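Local coordinates for protein nucleoporin NUP170 (Chaetomium thermophilum, PDB 5HAX) that probably acts as a scaffold nucleoporin of the nuclear pore complex, built from an N-terminal beta-propeller and a C-terminal alpha-helical region, at residues A[637-642]-A[674-679]; A[597-602]-A[630-635]; A[105-110]-A[142-147]; A[76-81]-A[133-138]. All coordinates share one frame; numbering follows the deposited sequence.

Contact 1 of 4, residues A[637-642]-A[674-679]; sequences NFLEAN and ALQKLM
Leu-639 reaches across to Gln-676 and Met-679 and carries most of this contact. Its CD1 methyl does all the closer touching. CD1 lies 3.8 Å from CG of Gln-676 and also 3.8 Å from CE of Met-679. One branch of the leucine thus meets two side chains that are nearly one helical turn apart. The leucine and methionine side chains cross at about a right angle. The chain of Met-679 bends at its last torsion (chi3 -137°), and the CE methyl, rather than the sulfur, comes nearest to the leucine.

Gln-676 meets the leucine with its aliphatic part. Beyond CG the chain runs straight, so the amide passes the leucine and ends beside Glu-640. There OE2 of Glu-640 and OE1 of Gln-676 are 3.7 Å apart. The carboxylate and amide planes lie only 23° from parallel. This is a loose approach of two oxygens at the outer margin, not a bond.

Within 637-642, Asn-642 turns its side chain back on the preceding turn. Its ND2 gives a nearly straight hydrogen bond (3.0 Å) to O of Phe-638, in the carbonyl plane. This satisfies a carbonyl near the last turn of helix 622-640.

Met-679 also packs on Leu-591 and Leu-595, so its side of the contact faces a third helix, 586-599. Gln-676 touches Leu-649 in a loop. Such side-by-side packing of successive helices, 622-640 against 663-694, is consistent with the alpha-helical solenoid architecture of large scaffold nucleoporins.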
loop_
_atom_site.group_PDB
_atom_site.type_symbol
_atom_site.label_atom_id
_atom_site.label_comp_id
_atom_site.label_asym_id
_atom_site.label_seq_id
_atom_site.Cartn_x
_atom_site.Cartn_y
_atom_site.Cartn_z
ATOM N N ASN A 637 -13.971 22.187 -17.089
ATOM C CA ASN A 637 -14.865 21.940 -18.214
ATOM C C ASN A 637 -16.235 21.475 -17.738
ATOM O O ASN A 637 -17.261 21.835 -18.326
ATOM C CB ASN A 637 -14.241 20.906 -19.151
ATOM C CG ASN A 637 -15.133 20.569 -20.327
ATOM O OD1 ASN A 637 -15.828 21.432 -20.866
ATOM N ND2 ASN A 637 -15.125 19.302 -20.728
ATOM N N PHE A 638 -16.270 20.673 -16.671
ATOM C CA PHE A 638 -17.545 20.186 -16.153
ATOM C C PHE A 638 -18.379 21.322 -15.578
ATOM O O PHE A 638 -19.603 21.353 -15.757
ATOM C CB PHE A 638 -17.302 19.110 -15.094
ATOM C CG PHE A 638 -18.534 18.739 -14.319
ATOM C CD1 PHE A 638 -19.461 17.855 -14.847
ATOM C CD2 PHE A 638 -18.766 19.275 -13.063
ATOM C CE1 PHE A 638 -20.596 17.514 -14.138
ATOM C CE2 PHE A 638 -19.898 18.937 -12.349
ATOM C CZ PHE A 638 -20.814 18.054 -12.887
ATOM N N LEU A 639 -17.738 22.264 -14.883
ATOM C CA LEU A 639 -18.474 23.384 -14.306
ATOM C C LEU A 639 -19.000 24.319 -15.388
ATOM O O LEU A 639 -20.096 24.876 -15.254
ATOM C CB LEU A 639 -17.583 24.145 -13.322
ATOM C CG LEU A 639 -17.054 23.345 -12.127
ATOM C CD1 LEU A 639 -16.170 24.220 -11.251
ATOM C CD2 LEU A 639 -18.192 22.749 -11.309
ATOM N N GLU A 640 -18.239 24.504 -16.468
ATOM C CA GLU A 640 -18.679 25.394 -17.539
ATOM C C GLU A 640 -19.875 24.811 -18.280
ATOM O O GLU A 640 -20.853 25.515 -18.555
ATOM C CB GLU A 640 -17.531 25.664 -18.513
ATOM C CG GLU A 640 -16.426 26.547 -17.961
ATOM C CD GLU A 640 -16.953 27.835 -17.358
ATOM O OE1 GLU A 640 -17.776 28.507 -18.016
ATOM O OE2 GLU A 640 -16.552 28.166 -16.223
ATOM N N ALA A 641 -19.812 23.522 -18.615
ATOM C CA ALA A 641 -20.902 22.878 -19.334
ATOM C C ALA A 641 -22.186 22.798 -18.517
ATOM O O ALA A 641 -23.231 22.448 -19.077
ATOM C CB ALA A 641 -20.478 21.472 -19.764
ATOM N N ASN A 642 -22.136 23.114 -17.225
ATOM C CA ASN A 642 -23.300 23.082 -16.346
ATOM C C ASN A 642 -23.358 24.345 -15.501
ATOM O O ASN A 642 -23.774 24.324 -14.338
ATOM C CB ASN A 642 -23.282 21.833 -15.472
ATOM C CG ASN A 642 -23.310 20.556 -16.286
ATOM O OD1 ASN A 642 -24.373 20.087 -16.689
ATOM N ND2 ASN A 642 -22.136 19.990 -16.539
ATOM N N ALA A 674 -14.463 31.966 -6.201
ATOM C CA ALA A 674 -13.066 31.958 -5.783
ATOM C C ALA A 674 -12.398 30.630 -6.115
ATOM O O ALA A 674 -11.241 30.601 -6.551
ATOM C CB ALA A 674 -12.968 32.249 -4.286
ATOM N N LEU A 675 -13.111 29.518 -5.919
ATOM C CA LEU A 675 -12.546 28.212 -6.245
ATOM C C LEU A 675 -12.245 28.099 -7.734
ATOM O O LEU A 675 -11.195 27.577 -8.124
ATOM C CB LEU A 675 -13.502 27.099 -5.815
ATOM C CG LEU A 675 -13.648 26.842 -4.314
ATOM C CD1 LEU A 675 -14.693 25.765 -4.068
ATOM C CD2 LEU A 675 -12.314 26.442 -3.696
ATOM N N GLN A 676 -13.154 28.584 -8.582
ATOM C CA GLN A 676 -12.933 28.512 -10.022
ATOM C C GLN A 676 -11.768 29.391 -10.454
ATOM O O GLN A 676 -11.037 29.035 -11.386
ATOM C CB GLN A 676 -14.210 28.902 -10.764
ATOM C CG GLN A 676 -15.325 27.877 -10.628
ATOM C CD GLN A 676 -16.585 28.275 -11.369
ATOM O OE1 GLN A 676 -16.814 27.850 -12.501
ATOM N NE2 GLN A 676 -17.415 29.090 -10.728
ATOM N N LYS A 677 -11.572 30.536 -9.794
ATOM C CA LYS A 677 -10.407 31.362 -10.088
ATOM C C LYS A 677 -9.118 30.684 -9.647
ATOM O O LYS A 677 -8.071 30.873 -10.277
ATOM C CB LYS A 677 -10.546 32.728 -9.415
ATOM C CG LYS A 677 -11.376 33.725 -10.208
ATOM C CD LYS A 677 -10.628 34.201 -11.445
ATOM C CE LYS A 677 -11.484 35.113 -12.305
ATOM N NZ LYS A 677 -10.781 35.504 -13.556
ATOM N N LEU A 678 -9.169 29.898 -8.570
ATOM C CA LEU A 678 -7.991 29.145 -8.160
ATOM C C LEU A 678 -7.683 28.033 -9.154
ATOM O O LEU A 678 -6.513 27.745 -9.428
ATOM C CB LEU A 678 -8.200 28.575 -6.756
ATOM C CG LEU A 678 -7.043 27.762 -6.168
ATOM C CD1 LEU A 678 -5.773 28.596 -6.088
ATOM C CD2 LEU A 678 -7.423 27.227 -4.797
ATOM N N MET A 679 -8.721 27.410 -9.717
ATOM C CA MET A 679 -8.513 26.339 -10.686
ATOM C C MET A 679 -7.769 26.846 -11.915
ATOM O O MET A 679 -6.780 26.242 -12.348
ATOM C CB MET A 679 -9.855 25.729 -11.090
ATOM C CG MET A 679 -10.530 24.926 -9.994
ATOM S SD MET A 679 -12.134 24.295 -10.516
ATOM C CE MET A 679 -13.118 24.631 -9.059
#

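Contact 2 of 4, residues A[597-602]-A[630-635]; sequences RLVRTL and ENVERL
Leu-598 lays both of its methyls against Asn-631. CD2 is 3.8 Å from CB of Asn-631, and CD1 is 4.0 Å from the same CB. CD2 also lies alongside the amide, 3.9 Å from ND2. Both residues place CG beside the backbone N (chi1 -69° and -72°), and their side chains cross obliquely. The leucine thus covers the stem and one side of the asparagine. Beside this pair, CG1 of Val-599 approaches CG2 of Val-632 at 4.3 Å, a looser apolar contact.

A water joins the two segments at the polar margin. It donates to O of Leu-598 at 2.7 Å. It also accepts a weak hydrogen bond from ND2 of Asn-631 at 3.4 Å. The asparagine therefore offers carbon to the leucine side chain and nitrogen, through the water, to the leucine backbone.

The contact joins helix 586-599 to helix 622-640 in the mainly helical C-terminal region, consistent with the helical solenoids of large scaffold nucleoporins. Helix 663-694 covers a further side, with Met-679 and Ile-682 on Val-632.

Farther out, polar bonds fix one flank. Arg-597 makes salt bridges to Glu-524 and to Asp-20, tying the first segment to two other parts of the chain. The backbone turns after Val-599, whose O accepts a 2.9 Å bond from N of Leu-602. That turn directs Leu-602 to Leu-625 and Ile-628, earlier on helix 622-640.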
loop_
_atom_site.group_PDB
_atom_site.type_symbol
_atom_site.label_atom_id
_atom_site.label_comp_id
_atom_site.label_asym_id
_atom_site.label_seq_id
_atom_site.Cartn_x
_atom_site.Cartn_y
_atom_site.Cartn_z
ATOM N N ARG A 597 -7.730 17.408 -3.200
ATOM C CA ARG A 597 -7.117 16.093 -3.346
ATOM C C ARG A 597 -6.426 15.943 -4.696
ATOM O O ARG A 597 -5.491 15.147 -4.828
ATOM C CB ARG A 597 -8.177 15.008 -3.142
ATOM C CG ARG A 597 -8.652 14.910 -1.697
ATOM C CD ARG A 597 -9.883 14.026 -1.539
ATOM N NE ARG A 597 -10.198 13.790 -0.129
ATOM C CZ ARG A 597 -11.273 13.137 0.304
ATOM N NH1 ARG A 597 -12.156 12.650 -0.559
ATOM N NH2 ARG A 597 -11.470 12.973 1.606
ATOM N N LEU A 598 -6.857 16.704 -5.705
ATOM C CA LEU A 598 -6.185 16.657 -7.000
ATOM C C LEU A 598 -4.798 17.292 -6.949
ATOM O O LEU A 598 -3.931 16.936 -7.758
ATOM C CB LEU A 598 -7.034 17.349 -8.069
ATOM C CG LEU A 598 -8.338 16.676 -8.500
ATOM C CD1 LEU A 598 -9.029 17.542 -9.543
ATOM C CD2 LEU A 598 -8.108 15.269 -9.040
ATOM N N VAL A 599 -4.561 18.222 -6.020
ATOM C CA VAL A 599 -3.308 18.966 -5.960
ATOM C C VAL A 599 -2.563 18.752 -4.644
ATOM O O VAL A 599 -1.609 19.479 -4.356
ATOM C CB VAL A 599 -3.542 20.472 -6.202
ATOM C CG1 VAL A 599 -4.208 20.700 -7.549
ATOM C CG2 VAL A 599 -4.362 21.087 -5.073
ATOM N N ARG A 600 -2.967 17.765 -3.839
ATOM C CA ARG A 600 -2.359 17.604 -2.521
ATOM C C ARG A 600 -0.865 17.303 -2.613
ATOM O O ARG A 600 -0.098 17.712 -1.734
ATOM C CB ARG A 600 -3.078 16.502 -1.740
ATOM C CG ARG A 600 -2.762 15.095 -2.209
ATOM C CD ARG A 600 -3.805 14.097 -1.727
ATOM N NE ARG A 600 -3.966 14.111 -0.274
ATOM C CZ ARG A 600 -3.286 13.340 0.574
ATOM N NH1 ARG A 600 -3.514 13.431 1.878
ATOM N NH2 ARG A 600 -2.380 12.479 0.128
ATOM N N THR A 601 -0.431 16.601 -3.663
ATOM C CA THR A 601 0.991 16.320 -3.836
ATOM C C THR A 601 1.790 17.549 -4.256
ATOM O O THR A 601 3.022 17.513 -4.191
ATOM C CB THR A 601 1.201 15.218 -4.878
ATOM O OG1 THR A 601 0.715 15.661 -6.153
ATOM C CG2 THR A 601 0.478 13.939 -4.475
ATOM N N LEU A 602 1.121 18.624 -4.676
ATOM C CA LEU A 602 1.764 19.824 -5.203
ATOM C C LEU A 602 1.815 20.962 -4.194
ATOM O O LEU A 602 2.876 21.556 -3.982
ATOM C CB LEU A 602 1.012 20.304 -6.451
ATOM C CG LEU A 602 1.656 20.082 -7.816
ATOM C CD1 LEU A 602 2.081 18.637 -7.988
ATOM C CD2 LEU A 602 0.677 20.488 -8.909
ATOM N N GLU A 630 -4.629 18.018 -16.339
ATOM C CA GLU A 630 -5.768 17.463 -17.061
ATOM C C GLU A 630 -6.963 17.279 -16.137
ATOM O O GLU A 630 -8.098 17.608 -16.503
ATOM C CB GLU A 630 -5.382 16.132 -17.706
ATOM C CG GLU A 630 -4.399 16.260 -18.858
ATOM C CD GLU A 630 -3.983 14.913 -19.418
ATOM O OE1 GLU A 630 -4.462 13.879 -18.905
ATOM O OE2 GLU A 630 -3.175 14.888 -20.371
ATOM N N ASN A 631 -6.728 16.757 -14.930
ATOM C CA ASN A 631 -7.816 16.570 -13.977
ATOM C C ASN A 631 -8.450 17.901 -13.594
ATOM O O ASN A 631 -9.680 18.017 -13.540
ATOM C CB ASN A 631 -7.309 15.842 -12.731
ATOM C CG ASN A 631 -7.014 14.376 -12.988
ATOM O OD1 ASN A 631 -7.526 13.781 -13.936
ATOM N ND2 ASN A 631 -6.190 13.782 -12.132
ATOM N N VAL A 632 -7.626 18.916 -13.316
ATOM C CA VAL A 632 -8.160 20.234 -12.979
ATOM C C VAL A 632 -8.973 20.788 -14.141
ATOM O O VAL A 632 -10.049 21.366 -13.946
ATOM C CB VAL A 632 -7.015 21.189 -12.587
ATOM C CG1 VAL A 632 -7.526 22.620 -12.433
ATOM C CG2 VAL A 632 -6.346 20.723 -11.299
ATOM N N GLU A 633 -8.476 20.618 -15.368
ATOM C CA GLU A 633 -9.163 21.169 -16.533
ATOM C C GLU A 633 -10.485 20.457 -16.792
ATOM O O GLU A 633 -11.483 21.100 -17.136
ATOM C CB GLU A 633 -8.256 21.085 -17.759
ATOM C CG GLU A 633 -7.133 22.114 -17.761
ATOM C CD GLU A 633 -7.642 23.541 -17.902
ATOM O OE1 GLU A 633 -6.851 24.481 -17.682
ATOM O OE2 GLU A 633 -8.834 23.724 -18.230
ATOM N N ARG A 634 -10.514 19.129 -16.646
ATOM C CA ARG A 634 -11.770 18.404 -16.814
ATOM C C ARG A 634 -12.794 18.837 -15.773
ATOM O O ARG A 634 -13.995 18.905 -16.061
ATOM C CB ARG A 634 -11.534 16.895 -16.742
ATOM C CG ARG A 634 -11.178 16.263 -18.080
ATOM C CD ARG A 634 -11.678 14.827 -18.186
ATOM N NE ARG A 634 -13.137 14.740 -18.144
ATOM C CZ ARG A 634 -13.838 13.668 -18.507
ATOM N NH1 ARG A 634 -15.163 13.681 -18.430
ATOM N NH2 ARG A 634 -13.219 12.581 -18.953
ATOM N N LEU A 635 -12.338 19.133 -14.554
ATOM C CA LEU A 635 -13.233 19.683 -13.541
ATOM C C LEU A 635 -13.770 21.043 -13.975
ATOM O O LEU A 635 -14.971 21.315 -13.869
ATOM C CB LEU A 635 -12.506 19.789 -12.199
ATOM C CG LEU A 635 -13.246 20.506 -11.065
ATOM C CD1 LEU A 635 -14.588 19.842 -10.773
ATOM C CD2 LEU A 635 -12.380 20.542 -9.815
HETATM O O HOH W 1 -4.489 14.900 -9.469
#

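Contact 3 of 4, residues A[105-110]-A[142-147]; sequences IGYEEA and EIILLG
Tyr-107 presents one face of its ring to Leu-146, in a CH-pi contact. The CD1 methyl lies 3.8 Å from the ring centroid and 17° off the ring normal. It is displaced toward the rim, and its nearest ring atom is CE2, at 3.6 Å. The two side chains come from opposite directions. The tyrosine holds CG anti to its backbone N (chi1 172°), which stretches the ring out toward the second strand. Over the opposite face, above the ring centre, lies N of Glu-109, 4.1 Å from the plane. The ring is therefore held between the loop that follows it and the leucine methyl.

Ile-144, two residues before Leu-146 on the same side of its strand, takes the end of the tyrosine. Its CG2 is 3.7 Å from OH of Tyr-107. Its CD1 reaches on to CB of Ala-110 at 4.5 Å, a loose contact.

Strand 105-107 is an edge strand, within this chain, of one four-stranded sheet, and 142-151 belongs to the next. The contact is thus a face between successive blades of the beta-propeller. A chain of another protein lies against strand 105-107, shares backbone hydrogen bonds with Gly-106 and packs an apolar side chain on Tyr-107.

The chemistry across the blades is apolar. Methyls on a ring face and beside a hydroxyl hold by fit and burial rather than by directed bonds, so side-chain shape probably sets how the sheets sit together.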
loop_
_atom_site.group_PDB
_atom_site.type_symbol
_atom_site.label_atom_id
_atom_site.label_comp_id
_atom_site.label_asym_id
_atom_site.label_seq_id
_atom_site.Cartn_x
_atom_site.Cartn_y
_atom_site.Cartn_z
ATOM N N ILE A 105 12.721 -18.369 -17.782
ATOM C CA ILE A 105 14.110 -18.067 -17.446
ATOM C C ILE A 105 14.611 -19.214 -16.571
ATOM O O ILE A 105 14.281 -19.294 -15.387
ATOM C CB ILE A 105 14.247 -16.717 -16.739
ATOM C CG1 ILE A 105 13.689 -15.597 -17.624
ATOM C CG2 ILE A 105 15.704 -16.445 -16.383
ATOM C CD1 ILE A 105 13.608 -14.252 -16.934
ATOM N N GLY A 106 15.411 -20.106 -17.152
ATOM C CA GLY A 106 15.904 -21.269 -16.432
ATOM C C GLY A 106 17.270 -21.017 -15.810
ATOM O O GLY A 106 18.129 -20.370 -16.403
ATOM N N TYR A 107 17.451 -21.541 -14.598
ATOM C CA TYR A 107 18.733 -21.490 -13.900
ATOM C C TYR A 107 18.939 -22.835 -13.220
ATOM O O TYR A 107 18.220 -23.169 -12.272
ATOM C CB TYR A 107 18.778 -20.351 -12.882
ATOM C CG TYR A 107 20.008 -20.389 -12.005
ATOM C CD1 TYR A 107 19.961 -20.947 -10.735
ATOM C CD2 TYR A 107 21.219 -19.879 -12.452
ATOM C CE1 TYR A 107 21.085 -20.988 -9.931
ATOM C CE2 TYR A 107 22.348 -19.917 -11.657
ATOM C CZ TYR A 107 22.275 -20.471 -10.396
ATOM O OH TYR A 107 23.395 -20.512 -9.597
ATOM N N GLU A 108 19.928 -23.598 -13.697
ATOM C CA GLU A 108 20.127 -24.976 -13.262
ATOM C C GLU A 108 21.569 -25.239 -12.840
ATOM O O GLU A 108 22.000 -26.396 -12.821
ATOM C CB GLU A 108 19.710 -25.942 -14.372
ATOM C CG GLU A 108 18.422 -25.523 -15.074
ATOM C CD GLU A 108 17.885 -26.581 -16.018
ATOM O OE1 GLU A 108 18.130 -27.782 -15.777
ATOM O OE2 GLU A 108 17.214 -26.208 -17.004
ATOM N N GLU A 109 22.321 -24.191 -12.493
ATOM C CA GLU A 109 23.692 -24.384 -12.035
ATOM C C GLU A 109 23.741 -25.130 -10.710
ATOM O O GLU A 109 24.707 -25.853 -10.443
ATOM C CB GLU A 109 24.399 -23.035 -11.889
ATOM C CG GLU A 109 24.412 -22.184 -13.147
ATOM C CD GLU A 109 25.029 -22.900 -14.331
ATOM O OE1 GLU A 109 24.291 -23.208 -15.290
ATOM O OE2 GLU A 109 26.252 -23.154 -14.302
ATOM N N ALA A 110 22.718 -24.965 -9.873
ATOM C CA ALA A 110 22.735 -25.542 -8.537
ATOM C C ALA A 110 22.894 -27.055 -8.596
ATOM O O ALA A 110 22.385 -27.728 -9.498
ATOM C CB ALA A 110 21.454 -25.183 -7.783
ATOM N N GLU A 142 24.286 -24.910 0.035
ATOM C CA GLU A 142 24.859 -23.571 -0.044
ATOM C C GLU A 142 23.762 -22.556 -0.338
ATOM O O GLU A 142 22.641 -22.909 -0.714
ATOM C CB GLU A 142 25.946 -23.509 -1.122
ATOM C CG GLU A 142 25.434 -23.864 -2.511
ATOM C CD GLU A 142 26.547 -24.043 -3.524
ATOM O OE1 GLU A 142 26.268 -24.555 -4.628
ATOM O OE2 GLU A 142 27.699 -23.670 -3.216
ATOM N N ILE A 143 24.111 -21.281 -0.156
ATOM C CA ILE A 143 23.291 -20.152 -0.583
ATOM C C ILE A 143 24.040 -19.428 -1.694
ATOM O O ILE A 143 25.253 -19.207 -1.597
ATOM C CB ILE A 143 22.974 -19.181 0.572
ATOM C CG1 ILE A 143 22.197 -19.893 1.685
ATOM C CG2 ILE A 143 22.166 -17.996 0.055
ATOM C CD1 ILE A 143 23.077 -20.566 2.718
ATOM N N ILE A 144 23.309 -19.038 -2.735
ATOM C CA ILE A 144 23.884 -18.467 -3.949
ATOM C C ILE A 144 23.240 -17.109 -4.194
ATOM O O ILE A 144 22.012 -16.979 -4.127
ATOM C CB ILE A 144 23.671 -19.398 -5.158
ATOM C CG1 ILE A 144 24.246 -20.789 -4.862
ATOM C CG2 ILE A 144 24.313 -18.808 -6.408
ATOM C CD1 ILE A 144 23.747 -21.869 -5.795
ATOM N N LEU A 145 24.068 -16.107 -4.480
ATOM C CA LEU A 145 23.602 -14.769 -4.825
ATOM C C LEU A 145 23.762 -14.546 -6.322
ATOM O O LEU A 145 24.822 -14.834 -6.886
ATOM C CB LEU A 145 24.380 -13.700 -4.058
ATOM C CG LEU A 145 24.420 -13.824 -2.536
ATOM C CD1 LEU A 145 25.212 -12.667 -1.949
ATOM C CD2 LEU A 145 23.015 -13.874 -1.955
ATOM N N LEU A 146 22.710 -14.031 -6.957
ATOM C CA LEU A 146 22.741 -13.667 -8.366
ATOM C C LEU A 146 22.287 -12.225 -8.525
ATOM O O LEU A 146 21.310 -11.798 -7.902
ATOM C CB LEU A 146 21.843 -14.580 -9.209
ATOM C CG LEU A 146 22.234 -16.055 -9.298
ATOM C CD1 LEU A 146 21.236 -16.810 -10.161
ATOM C CD2 LEU A 146 23.640 -16.215 -9.849
ATOM N N GLY A 147 23.007 -11.479 -9.357
ATOM C CA GLY A 147 22.569 -10.143 -9.704
ATOM C C GLY A 147 21.365 -10.182 -10.625
ATOM O O GLY A 147 21.221 -11.070 -11.464
#

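Contact 4 of 4, residues A[76-81]-A[133-138]; sequences GLFAEI and HVLVVA
A histidine and a glutamate bond across an otherwise apolar contact. NE2 of His-133 donates to OE2 of Glu-80 at 3.1 Å, and the bond is nearly straight (172°). The oxygen lies almost exactly in the imidazole plane, at the ring edge. The carboxylate does not match this: its plane is turned 63° from the ring, and the nitrogen meets OE2 from well above the carboxylate plane. Glu-80 reaches the ring on an extended chain. ND1 is hydrogen-bonded too, to a residue next to one of the segments, which probably helps fix the ring rotation. The nearby carboxylate would probably polarise the ring, and may favour its charged form.

Ile-81 flanks the ring. Its CG2 methyl is 3.8 Å from CE1 of His-133, and the two side chains slide past each other in opposite directions.

These residues join two successive blades of the beta-propeller: the turn after strand 73-78 meets strand 133-139 of the next sheet. In that turn N of Ile-81 bonds to O of Phe-78 at 3.1 Å, which brings Ile-81 round to the same side as the phenylalanine.

Phe-78 makes the remaining contact. Its CZ is 3.7 Å from CD1 of Leu-135, and the two side chains cross at about a right angle. Val-117 and Leu-119 of strand 114-120 also pack on Phe-78, and Leu-119 touches both Ile-81 and His-133.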
loop_
_atom_site.group_PDB
_atom_site.type_symbol
_atom_site.label_atom_id
_atom_site.label_comp_id
_atom_site.label_asym_id
_atom_site.label_seq_id
_atom_site.Cartn_x
_atom_site.Cartn_y
_atom_site.Cartn_z
ATOM N N GLY A 76 6.570 -19.837 -5.763
ATOM C CA GLY A 76 6.663 -18.577 -5.045
ATOM C C GLY A 76 6.411 -17.394 -5.955
ATOM O O GLY A 76 6.306 -17.528 -7.177
ATOM N N LEU A 77 6.331 -16.216 -5.332
ATOM C CA LEU A 77 5.934 -14.982 -5.998
ATOM C C LEU A 77 7.005 -13.909 -5.855
ATOM O O LEU A 77 7.589 -13.741 -4.780
ATOM C CB LEU A 77 4.624 -14.437 -5.413
ATOM C CG LEU A 77 3.367 -14.476 -6.280
ATOM C CD1 LEU A 77 2.197 -13.879 -5.513
ATOM C CD2 LEU A 77 3.564 -13.741 -7.597
ATOM N N PHE A 78 7.242 -13.182 -6.944
ATOM C CA PHE A 78 7.971 -11.913 -6.934
ATOM C C PHE A 78 7.004 -10.816 -7.380
ATOM O O PHE A 78 7.152 -10.239 -8.460
ATOM C CB PHE A 78 9.215 -11.967 -7.849
ATOM C CG PHE A 78 10.291 -12.912 -7.377
ATOM C CD1 PHE A 78 10.409 -13.260 -6.042
ATOM C CD2 PHE A 78 11.196 -13.444 -8.282
ATOM C CE1 PHE A 78 11.405 -14.123 -5.620
ATOM C CE2 PHE A 78 12.191 -14.307 -7.867
ATOM C CZ PHE A 78 12.295 -14.648 -6.534
ATOM N N ALA A 79 6.011 -10.531 -6.535
ATOM C CA ALA A 79 4.928 -9.630 -6.917
ATOM C C ALA A 79 5.411 -8.213 -7.205
ATOM O O ALA A 79 4.732 -7.479 -7.931
ATOM C CB ALA A 79 3.867 -9.596 -5.815
ATOM N N GLU A 80 6.561 -7.812 -6.656
ATOM C CA GLU A 80 7.047 -6.450 -6.856
ATOM C C GLU A 80 7.368 -6.170 -8.319
ATOM O O GLU A 80 7.300 -5.016 -8.759
ATOM C CB GLU A 80 8.288 -6.211 -5.994
ATOM C CG GLU A 80 8.790 -4.771 -5.994
ATOM C CD GLU A 80 10.198 -4.646 -5.443
ATOM O OE1 GLU A 80 10.549 -5.412 -4.521
ATOM O OE2 GLU A 80 10.956 -3.787 -5.943
ATOM N N ILE A 81 7.713 -7.206 -9.085
ATOM C CA ILE A 81 8.127 -7.073 -10.474
ATOM C C ILE A 81 7.263 -7.912 -11.408
ATOM O O ILE A 81 7.580 -8.039 -12.591
ATOM C CB ILE A 81 9.616 -7.434 -10.644
ATOM C CG1 ILE A 81 9.876 -8.856 -10.135
ATOM C CG2 ILE A 81 10.486 -6.433 -9.899
ATOM C CD1 ILE A 81 11.245 -9.395 -10.485
ATOM N N HIS A 133 18.044 -5.704 -8.212
ATOM C CA HIS A 133 17.740 -6.644 -7.143
ATOM C C HIS A 133 18.863 -7.665 -7.030
ATOM O O HIS A 133 19.753 -7.744 -7.880
ATOM C CB HIS A 133 16.413 -7.372 -7.388
ATOM C CG HIS A 133 15.221 -6.469 -7.455
ATOM N ND1 HIS A 133 14.782 -5.903 -8.632
ATOM C CD2 HIS A 133 14.365 -6.049 -6.494
ATOM C CE1 HIS A 133 13.712 -5.166 -8.392
ATOM N NE2 HIS A 133 13.438 -5.237 -7.102
ATOM N N VAL A 134 18.805 -8.451 -5.958
ATOM C CA VAL A 134 19.654 -9.623 -5.777
ATOM C C VAL A 134 18.743 -10.829 -5.609
ATOM O O VAL A 134 17.777 -10.782 -4.836
ATOM C CB VAL A 134 20.593 -9.475 -4.565
ATOM C CG1 VAL A 134 21.329 -10.789 -4.286
ATOM C CG2 VAL A 134 21.585 -8.352 -4.800
ATOM N N LEU A 135 19.050 -11.900 -6.332
ATOM C CA LEU A 135 18.320 -13.155 -6.238
ATOM C C LEU A 135 19.090 -14.093 -5.316
ATOM O O LEU A 135 20.235 -14.454 -5.611
ATOM C CB LEU A 135 18.139 -13.776 -7.622
ATOM C CG LEU A 135 17.362 -15.091 -7.706
ATOM C CD1 LEU A 135 15.901 -14.887 -7.351
ATOM C CD2 LEU A 135 17.496 -15.683 -9.096
ATOM N N VAL A 136 18.470 -14.473 -4.202
ATOM C CA VAL A 136 19.072 -15.385 -3.231
ATOM C C VAL A 136 18.471 -16.765 -3.455
ATOM O O VAL A 136 17.247 -16.931 -3.400
ATOM C CB VAL A 136 18.834 -14.912 -1.788
ATOM C CG1 VAL A 136 19.620 -15.782 -0.815
ATOM C CG2 VAL A 136 19.212 -13.449 -1.627
ATOM N N VAL A 137 19.329 -17.754 -3.699
ATOM C CA VAL A 137 18.914 -19.133 -3.943
ATOM C C VAL A 137 19.579 -20.001 -2.882
ATOM O O VAL A 137 20.809 -20.139 -2.866
ATOM C CB VAL A 137 19.289 -19.607 -5.353
ATOM C CG1 VAL A 137 18.870 -21.058 -5.557
ATOM C CG2 VAL A 137 18.649 -18.711 -6.405
ATOM N N ALA A 138 18.770 -20.596 -2.010
ATOM C CA ALA A 138 19.258 -21.455 -0.938
ATOM C C ALA A 138 19.004 -22.914 -1.289
ATOM O O ALA A 138 17.884 -23.283 -1.660
ATOM C CB ALA A 138 18.580 -21.106 0.387
#

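The four contacts form two pairs on opposite sides of the chain's centre. Contacts 1 and 2 share helix 622-640, and their centres are 12 Å apart. They touch where SD of Met-679 meets CD2 of Leu-635 at 3.8 Å. Contacts 3 and 4 have centres 11 Å apart in the propeller. Their second segments are neighbouring strands of one sheet, with N of Ile-144 2.7 Å from O of Val-137, a probable hydrogen bond. Both lie between the same two blades. The pairs do not touch: contacts 2 and 4 come within about 21 Å at their nearest atoms.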